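Local coordinates for YARHG domain-containing protein (Legionella pneumophila subsp. pneumophila, PDB 4G2A), which is of unknown function but, as a two-domain protein with DUF4424 and YARHG regions, may bind a nutrient, at residues N49-N54 with L134-I139. Residues are numbered along the deposited sequence; the frame is centred on the assembly and turned at random.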
ATOM      1  N   ASN A  49      -6.597 -14.742   5.631  1.00 27.17           N
ATOM      2  CA  ASN A  49      -6.952 -16.092   5.980  1.00 27.61           C
ATOM      3  C   ASN A  49      -6.055 -17.016   5.200  1.00 30.85           C
ATOM      4  O   ASN A  49      -5.664 -16.683   4.086  1.00 30.04           O
ATOM      5  CB  ASN A  49      -8.450 -16.396   5.757  1.00 27.88           C
ATOM      6  CG  ASN A  49      -8.879 -17.549   6.636  1.00 37.93           C
ATOM      7  OD1 ASN A  49      -9.182 -17.369   7.816  1.00 32.23           O
ATOM      8  ND2 ASN A  49      -8.826 -18.772   6.114  1.00 28.58           N
ATOM      9  N   PHE A  50      -5.678 -18.147   5.813  1.00 27.52           N
ATOM     10  CA  PHE A  50      -4.783 -19.143   5.234  1.00 27.45           C
ATOM     11  C   PHE A  50      -5.274 -20.518   5.585  1.00 33.83           C
ATOM     12  O   PHE A  50      -5.712 -20.757   6.717  1.00 34.56           O
ATOM     13  CB  PHE A  50      -3.330 -18.982   5.740  1.00 28.62           C
ATOM     14  CG  PHE A  50      -2.808 -17.573   5.816  1.00 29.07           C
ATOM     15  CD1 PHE A  50      -2.225 -16.968   4.706  1.00 32.33           C
ATOM     16  CD2 PHE A  50      -2.919 -16.836   6.989  1.00 29.14           C
ATOM     17  CE1 PHE A  50      -1.787 -15.632   4.760  1.00 32.03           C
ATOM     18  CE2 PHE A  50      -2.479 -15.509   7.043  1.00 31.92           C
ATOM     19  CZ  PHE A  50      -1.905 -14.921   5.927  1.00 30.13           C
ATOM     20  N   THR A  51      -5.177 -21.430   4.631  1.00 30.47           N
ATOM     21  CA  THR A  51      -5.585 -22.815   4.827  1.00 31.57           C
ATOM     22  C   THR A  51      -4.335 -23.644   4.625  1.00 34.95           C
ATOM     23  O   THR A  51      -3.673 -23.513   3.598  1.00 36.68           O
ATOM     24  CB  THR A  51      -6.750 -23.176   3.872  1.00 37.86           C
ATOM     25  OG1 THR A  51      -7.778 -22.192   3.959  1.00 43.97           O
ATOM     26  CG2 THR A  51      -7.337 -24.515   4.149  1.00 31.68           C
ATOM     27  N   PHE A  52      -3.986 -24.439   5.616  1.00 29.37           N
ATOM     28  CA  PHE A  52      -2.809 -25.311   5.595  1.00 28.84           C
ATOM     29  C   PHE A  52      -3.234 -26.743   5.693  1.00 34.63           C
ATOM     30  O   PHE A  52      -4.166 -27.035   6.441  1.00 36.56           O
ATOM     31  CB  PHE A  52      -1.867 -24.992   6.765  1.00 29.63           C
ATOM     32  CG  PHE A  52      -1.211 -23.636   6.706  1.00 29.93           C
ATOM     33  CD1 PHE A  52      -0.016 -23.456   6.023  1.00 33.07           C
ATOM     34  CD2 PHE A  52      -1.765 -22.550   7.366  1.00 30.79           C
ATOM     35  CE1 PHE A  52       0.596 -22.208   5.983  1.00 33.92           C
ATOM     36  CE2 PHE A  52      -1.153 -21.303   7.330  1.00 33.36           C
ATOM     37  CZ  PHE A  52       0.032 -21.138   6.651  1.00 32.20           C
ATOM     38  N   LYS A  53      -2.552 -27.648   4.982  1.00 30.65           N
ATOM     39  CA  LYS A  53      -2.872 -29.063   5.086  1.00 31.41           C
ATOM     40  C   LYS A  53      -1.644 -29.907   5.500  1.00 36.06           C
ATOM     41  O   LYS A  53      -0.573 -29.813   4.891  1.00 34.18           O
ATOM     42  CB  LYS A  53      -3.493 -29.628   3.791  1.00 32.64           C
ATOM     43  CG  LYS A  53      -4.124 -31.004   4.035  1.00 35.85           C
ATOM     44  CD  LYS A  53      -4.651 -31.687   2.788  1.00 47.62           C
ATOM     45  CE  LYS A  53      -4.902 -33.177   2.990  1.00 42.50           C
ATOM     46  NZ  LYS A  53      -3.662 -33.991   2.775  1.00 47.37           N
ATOM     47  N   ASN A  54      -1.835 -30.754   6.533  1.00 34.10           N
ATOM     48  CA  ASN A  54      -0.852 -31.729   6.960  1.00 35.29           C
ATOM     49  C   ASN A  54      -0.898 -32.882   5.941  1.00 42.13           C
ATOM     50  O   ASN A  54      -1.936 -33.527   5.805  1.00 40.94           O
ATOM     51  CB  ASN A  54      -1.149 -32.218   8.382  1.00 37.73           C
ATOM     52  CG  ASN A  54      -0.175 -33.269   8.879  1.00 43.77           C
ATOM     53  OD1 ASN A  54       0.906 -33.450   8.331  1.00 41.37           O
ATOM     54  ND2 ASN A  54      -0.509 -33.945   9.955  1.00 29.93           N
ATOM     55  N   LEU A 134      -3.414 -35.945   8.685  1.00 41.88           N
ATOM     56  CA  LEU A 134      -3.952 -35.483   7.389  1.00 40.99           C
ATOM     57  C   LEU A 134      -4.940 -34.278   7.489  1.00 43.68           C
ATOM     58  O   LEU A 134      -5.677 -33.992   6.533  1.00 42.56           O
ATOM     59  CB  LEU A 134      -4.603 -36.656   6.616  1.00 42.57           C
ATOM     60  CG  LEU A 134      -3.630 -37.720   6.077  1.00 48.10           C
ATOM     61  CD1 LEU A 134      -4.380 -38.898   5.495  1.00 48.80           C
ATOM     62  CD2 LEU A 134      -2.638 -37.126   5.043  1.00 48.61           C
ATOM     63  N   ALA A 135      -4.888 -33.539   8.608  1.00 39.83           N
ATOM     64  CA  ALA A 135      -5.804 -32.453   8.908  1.00 39.04           C
ATOM     65  C   ALA A 135      -5.411 -31.099   8.330  1.00 41.21           C
ATOM     66  O   ALA A 135      -4.258 -30.851   7.997  1.00 39.95           O
ATOM     67  CB  ALA A 135      -5.968 -32.327  10.406  1.00 40.22           C
ATOM     68  N   THR A 136      -6.430 -30.230   8.194  1.00 37.95           N
ATOM     69  CA  THR A 136      -6.366 -28.854   7.718  1.00 36.47           C
ATOM     70  C   THR A 136      -6.426 -27.916   8.948  1.00 39.40           C
ATOM     71  O   THR A 136      -7.200 -28.150   9.881  1.00 40.18           O
ATOM     72  CB  THR A 136      -7.522 -28.602   6.710  1.00 42.66           C
ATOM     73  OG1 THR A 136      -7.352 -29.427   5.555  1.00 42.19           O
ATOM     74  CG2 THR A 136      -7.620 -27.164   6.263  1.00 39.60           C
ATOM     75  N   VAL A 137      -5.617 -26.878   8.951  1.00 34.71           N
ATOM     76  CA  VAL A 137      -5.624 -25.899  10.039  1.00 34.23           C
ATOM     77  C   VAL A 137      -5.864 -24.539   9.413  1.00 37.63           C
ATOM     78  O   VAL A 137      -5.261 -24.209   8.391  1.00 36.38           O
ATOM     79  CB  VAL A 137      -4.343 -25.959  10.932  1.00 37.19           C
ATOM     80  CG1 VAL A 137      -4.188 -24.726  11.814  1.00 35.74           C
ATOM     81  CG2 VAL A 137      -4.352 -27.222  11.791  1.00 38.45           C
ATOM     82  N   ASN A 138      -6.799 -23.785   9.995  1.00 34.61           N
ATOM     83  CA  ASN A 138      -7.111 -22.430   9.558  1.00 33.14           C
ATOM     84  C   ASN A 138      -6.267 -21.422  10.350  1.00 36.79           C
ATOM     85  O   ASN A 138      -6.217 -21.491  11.585  1.00 36.75           O
ATOM     86  CB  ASN A 138      -8.592 -22.133   9.738  1.00 29.18           C
ATOM     87  CG  ASN A 138      -9.020 -20.941   8.923  1.00 39.90           C
ATOM     88  OD1 ASN A 138      -9.241 -21.047   7.722  1.00 32.66           O
ATOM     89  ND2 ASN A 138      -9.092 -19.771   9.541  1.00 26.67           N
ATOM     90  N   ILE A 139      -5.571 -20.521   9.633  1.00 31.93           N
ATOM     91  CA  ILE A 139      -4.775 -19.454  10.234  1.00 30.43           C
ATOM     92  C   ILE A 139      -5.382 -18.148   9.775  1.00 32.55           C
ATOM     93  O   ILE A 139      -5.664 -17.992   8.596  1.00 31.48           O
ATOM     94  CB  ILE A 139      -3.222 -19.544   9.950  1.00 32.58           C
ATOM     95  CG1 ILE A 139      -2.585 -20.882  10.482  1.00 33.20           C
ATOM     96  CG2 ILE A 139      -2.458 -18.304  10.498  1.00 30.44           C
ATOM     97  CD1 ILE A 139      -2.691 -21.173  12.012  1.00 35.92           C
TER
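Asn49 and Asn138 join their side-chain amides in a two-bond ring: Asn49 ND2 gives its hydrogen to Asn138 OD1 at 2.8 Å and nearly straight (174°), while Asn138 ND2 returns one to Asn49 OD1 at 3.0 Å. The two amide planes stand 34° apart, yet each acceptor lies close to the plane of the amide donating to it, so the pair is twisted rather than coplanar and the two bonds together restrain the rotation of both amides. Both asparagines hold CG anti to the backbone N (chi1 -156° in Asn49), which brings two amides from diagonally related positions together on the face that also carries Thr51, Lys53 and Thr136. There the methyl Thr51 CG2 meets Thr136 CG2 at 3.4 Å, while Thr51 OG1 turns to Ser25.

The opposite face carries Phe50, Phe52, Val137 and Ile139. Ile139 spans the two phenylalanines, one branch to each: CG1 approaches Phe52 CE2 at 3.5 Å, obliquely to the ring, and CG2 touches Phe50 CD2 at 3.8 Å.

Beneath these side chains the backbones form an antiparallel ladder, evidenced by reciprocal bonds in the Phe50–Ile139 and Phe52–Val137 pairs. A hydrogen bond from Asn54 N to Ala135 O, 2.8 Å, carries the ladder to just before the start of strand 136-150, where Asn54 ND2 reaches Lys58 O and Pro132 O.

Strand 21-33 hydrogen-bonds to the other edge of strand 43-54, placing this pairing inside the beta-rich part of the chain. Trp127 and Phe131 of strand 123-131, Met64 of strand 60-68 and Pro13 of strand 10-15 pack against the phenylalanine-isoleucine face.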